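Local atomic coordinates of peptidase family U32 (PDB entry 4HE6), a protein that is of unknown function but forms the small all-beta C-terminal domain of a putative U32-family peptidase. Residues D34-F39 with Q48-I53. Sequence-based numbering, arbitrary orientation.
Sequences DEVEFF and QVIEKI
Val-36 and Gln-48 form an antiparallel hydrogen-bonded pair, Val-36 N giving a nearly straight bond (171°) to Gln-48 O at 2.9 Å and Val-36 O accepting Gln-48 N, while Ile-50 N reaches Asp-34 O at 3.0 Å. Between these rungs Glu-35 and Val-49 make the non-hydrogen-bonded pair, their CA atoms 4.5 Å apart. On the face carrying Val-36 and Gln-48, the branches of Val-36 meet the end of Ile-50 at about a right angle, Val-36 CG2 lying 3.8 Å from Ile-50 CD1, and Phe-73 of strand 70-74 touches Ile-50. Gln-48 extends beyond CG; its OE1 comes obliquely to Phe-38 CE1 at 3.9 Å, amide and ring planes 71° apart. That buried amide is gripped at both ends: OE1 takes Lys-76 N, and NE2 serves Lys-74 O as well as Val-49 O, which it approaches from above the carbonyl plane. On the face of Glu-35 and Val-49, Glu-35, with CG anti to the backbone N (chi1 -160°) and the chain bent at chi2, lays its carboxylate over the Gln-48–Val-49 peptide, Glu-35 OE1 3.2 Å from Gln-48 C, without a hydrogen bond. Cut back to an alanine here, the side chain would probably leave that peptide without its carboxylate cover. The arrangement is that of a beta hairpin, strands 35-39 and 46-49, at one margin of the domain's antiparallel sheet.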
ATOM      1  N   ASP A  34      -3.809   1.210  10.522  1.00  7.43           N
ATOM      2  CA  ASP A  34      -4.025   2.459   9.833  1.00  6.84           C
ATOM      3  C   ASP A  34      -5.087   2.270   8.750  1.00  6.83           C
ATOM      4  O   ASP A  34      -5.198   1.210   8.126  1.00  7.71           O
ATOM      5  CB  ASP A  34      -2.735   2.942   9.159  1.00  7.91           C
ATOM      6  CG  ASP A  34      -1.676   3.504  10.040  1.00  8.37           C
ATOM      7  OD1 ASP A  34      -1.987   3.732  11.232  1.00 11.41           O
ATOM      8  OD2 ASP A  34      -0.556   3.746   9.546  1.00  8.87           O
ATOM      9  N   GLU A  35      -5.802   3.367   8.488  1.00  7.21           N
ATOM     10  CA  GLU A  35      -6.679   3.429   7.335  1.00  7.30           C
ATOM     11  C   GLU A  35      -5.948   4.067   6.158  1.00  6.64           C
ATOM     12  O   GLU A  35      -5.315   5.131   6.311  1.00  7.77           O
ATOM     13  CB  GLU A  35      -7.920   4.251   7.626  1.00  8.00           C
ATOM     14  CG  GLU A  35      -9.063   3.956   6.673  1.00  8.45           C
ATOM     15  CD  GLU A  35      -9.730   2.639   6.898  1.00  9.35           C
ATOM     16  OE1 GLU A  35     -10.571   2.266   6.030  1.00 11.11           O
ATOM     17  OE2 GLU A  35      -9.430   1.972   7.903  1.00 10.09           O
ATOM     18  N   VAL A  36      -6.090   3.448   4.989  1.00  6.21           N
ATOM     19  CA  VAL A  36      -5.488   3.918   3.764  1.00  6.20           C
ATOM     20  C   VAL A  36      -6.526   4.003   2.676  1.00  5.99           C
ATOM     21  O   VAL A  36      -7.568   3.379   2.734  1.00  7.53           O
ATOM     22  CB  VAL A  36      -4.276   3.041   3.330  1.00  7.12           C
ATOM     23  CG1 VAL A  36      -3.207   3.042   4.398  1.00  8.36           C
ATOM     24  CG2 VAL A  36      -4.734   1.648   3.004  1.00  7.75           C
ATOM     25  N   GLU A  37      -6.213   4.751   1.650  1.00  7.13           N
ATOM     26  CA  GLU A  37      -6.990   4.828   0.423  1.00  6.50           C
ATOM     27  C   GLU A  37      -6.110   4.500  -0.739  1.00  5.82           C
ATOM     28  O   GLU A  37      -5.015   5.065  -0.884  1.00  6.96           O
ATOM     29  CB  GLU A  37      -7.586   6.245   0.247  1.00  7.87           C
ATOM     30  CG  GLU A  37      -8.593   6.290  -0.903  1.00 10.25           C
ATOM     31  CD  GLU A  37      -9.137   7.657  -1.181  1.00 13.01           C
ATOM     32  OE1 GLU A  37     -10.356   7.758  -1.452  1.00 18.12           O
ATOM     33  OE2 GLU A  37      -8.414   8.658  -1.153  1.00 17.20           O
ATOM     34  N   PHE A  38      -6.578   3.608  -1.599  1.00  5.95           N
ATOM     35  CA  PHE A  38      -5.960   3.349  -2.874  1.00  5.48           C
ATOM     36  C   PHE A  38      -6.668   4.165  -3.934  1.00  5.59           C
ATOM     37  O   PHE A  38      -7.887   4.321  -3.924  1.00  6.67           O
ATOM     38  CB  PHE A  38      -6.024   1.851  -3.223  1.00  5.91           C
ATOM     39  CG  PHE A  38      -5.097   1.029  -2.364  1.00  5.92           C
ATOM     40  CD1 PHE A  38      -5.569   0.338  -1.225  1.00  7.68           C
ATOM     41  CD2 PHE A  38      -3.752   0.981  -2.685  1.00  6.54           C
ATOM     42  CE1 PHE A  38      -4.642  -0.396  -0.497  1.00  7.38           C
ATOM     43  CE2 PHE A  38      -2.876   0.214  -1.923  1.00  6.51           C
ATOM     44  CZ  PHE A  38      -3.315  -0.485  -0.825  1.00  7.30           C
ATOM     45  N   PHE A  39      -5.848   4.705  -4.870  1.00  5.97           N
ATOM     46  CA  PHE A  39      -6.397   5.613  -5.885  1.00  6.68           C
ATOM     47  C   PHE A  39      -5.577   5.539  -7.146  1.00  6.20           C
ATOM     48  O   PHE A  39      -4.504   4.914  -7.208  1.00  7.08           O
ATOM     49  CB  PHE A  39      -6.462   7.027  -5.315  1.00  7.84           C
ATOM     50  CG  PHE A  39      -5.153   7.693  -4.992  1.00  7.57           C
ATOM     51  CD1 PHE A  39      -4.599   8.646  -5.847  1.00  9.05           C
ATOM     52  CD2 PHE A  39      -4.465   7.385  -3.830  1.00  7.26           C
ATOM     53  CE1 PHE A  39      -3.423   9.275  -5.522  1.00  9.47           C
ATOM     54  CE2 PHE A  39      -3.273   8.028  -3.509  1.00  7.97           C
ATOM     55  CZ  PHE A  39      -2.738   8.976  -4.342  1.00  9.32           C
ATOM     56  N   GLN A  48      -9.380   1.029   3.134  1.00  6.13           N
ATOM     57  CA  GLN A  48      -9.322  -0.195   3.934  1.00  6.61           C
ATOM     58  C   GLN A  48      -8.412   0.044   5.125  1.00  5.92           C
ATOM     59  O   GLN A  48      -7.592   0.968   5.167  1.00  6.42           O
ATOM     60  CB  GLN A  48      -8.799  -1.386   3.141  1.00  6.77           C
ATOM     61  CG  GLN A  48      -7.326  -1.293   2.807  1.00  6.88           C
ATOM     62  CD  GLN A  48      -6.824  -2.583   2.226  1.00  6.38           C
ATOM     63  OE1 GLN A  48      -7.125  -2.897   1.083  1.00  7.72           O
ATOM     64  NE2 GLN A  48      -6.035  -3.309   3.016  1.00  7.56           N
ATOM     65  N   VAL A  49      -8.523  -0.894   6.082  1.00  6.31           N
ATOM     66  CA  VAL A  49      -7.544  -1.006   7.164  1.00  5.76           C
ATOM     67  C   VAL A  49      -6.425  -1.892   6.696  1.00  5.49           C
ATOM     68  O   VAL A  49      -6.605  -2.883   5.976  1.00  7.04           O
ATOM     69  CB  VAL A  49      -8.199  -1.559   8.468  1.00  6.65           C
ATOM     70  CG1 VAL A  49      -8.717  -2.985   8.321  1.00  8.21           C
ATOM     71  CG2 VAL A  49      -7.218  -1.427   9.614  1.00  7.67           C
ATOM     72  N   ILE A  50      -5.210  -1.574   7.098  1.00  6.67           N
ATOM     73  CA  ILE A  50      -4.047  -2.435   6.927  1.00  6.86           C
ATOM     74  C   ILE A  50      -4.021  -3.439   8.049  1.00  6.10           C
ATOM     75  O   ILE A  50      -3.953  -3.066   9.224  1.00  7.33           O
ATOM     76  CB  ILE A  50      -2.736  -1.632   6.939  1.00  9.60           C
ATOM     77  CG1 ILE A  50      -2.731  -0.452   5.924  1.00 14.54           C
ATOM     78  CG2 ILE A  50      -1.551  -2.598   6.851  1.00 13.62           C
ATOM     79  CD1 ILE A  50      -2.295  -0.829   4.598  1.00 22.69           C
ATOM     80  N   GLU A  51      -4.146  -4.728   7.755  1.00  6.89           N
ATOM     81  CA  GLU A  51      -4.284  -5.730   8.793  1.00  8.36           C
ATOM     82  C   GLU A  51      -2.978  -6.156   9.422  1.00  7.82           C
ATOM     83  O   GLU A  51      -2.913  -6.478  10.601  1.00  9.75           O
ATOM     84  CB  GLU A  51      -4.923  -7.012   8.266  0.51  8.28           C
ATOM     85  CG  GLU A  51      -6.430  -6.898   8.265  0.51 13.63           C
ATOM     86  CD  GLU A  51      -7.135  -8.221   8.067  0.51 17.50           C
ATOM     87  OE1 GLU A  51      -7.344  -8.498   6.871  0.51 13.91           O
ATOM     88  OE2 GLU A  51      -7.493  -8.921   9.049  0.51 20.75           O
ATOM     89  N   LYS A  52      -1.972  -6.273   8.609  1.00  8.02           N
ATOM     90  CA  LYS A  52      -0.733  -7.023   8.874  1.00  8.25           C
ATOM     91  C   LYS A  52       0.201  -6.769   7.682  1.00  6.91           C
ATOM     92  O   LYS A  52      -0.301  -6.731   6.566  1.00  8.07           O
ATOM     93  CB  LYS A  52      -1.024  -8.519   8.963  0.63 10.95           C
ATOM     94  CG  LYS A  52       0.156  -9.293   9.490  0.63  9.32           C
ATOM     95  CD  LYS A  52      -0.255 -10.705   9.975  0.63  9.12           C
ATOM     96  CE  LYS A  52      -0.696 -11.541   8.822  0.63  9.83           C
ATOM     97  NZ  LYS A  52      -1.290 -12.829   9.260  0.63 10.08           N
ATOM     98  N   ILE A  53       1.489  -6.603   7.910  1.00  6.24           N
ATOM     99  CA  ILE A  53       2.421  -6.288   6.826  1.00  6.29           C
ATOM    100  C   ILE A  53       3.624  -7.202   6.947  1.00  6.04           C
ATOM    101  O   ILE A  53       4.098  -7.516   8.055  1.00  7.06           O
ATOM    102  CB  ILE A  53       2.943  -4.810   6.939  1.00  8.32           C
ATOM    103  CG1 ILE A  53       1.815  -3.815   6.976  1.00 10.08           C
ATOM    104  CG2 ILE A  53       4.027  -4.523   5.918  1.00  9.96           C
ATOM    105  CD1 ILE A  53       2.272  -2.402   7.464  1.00 11.61           C
TER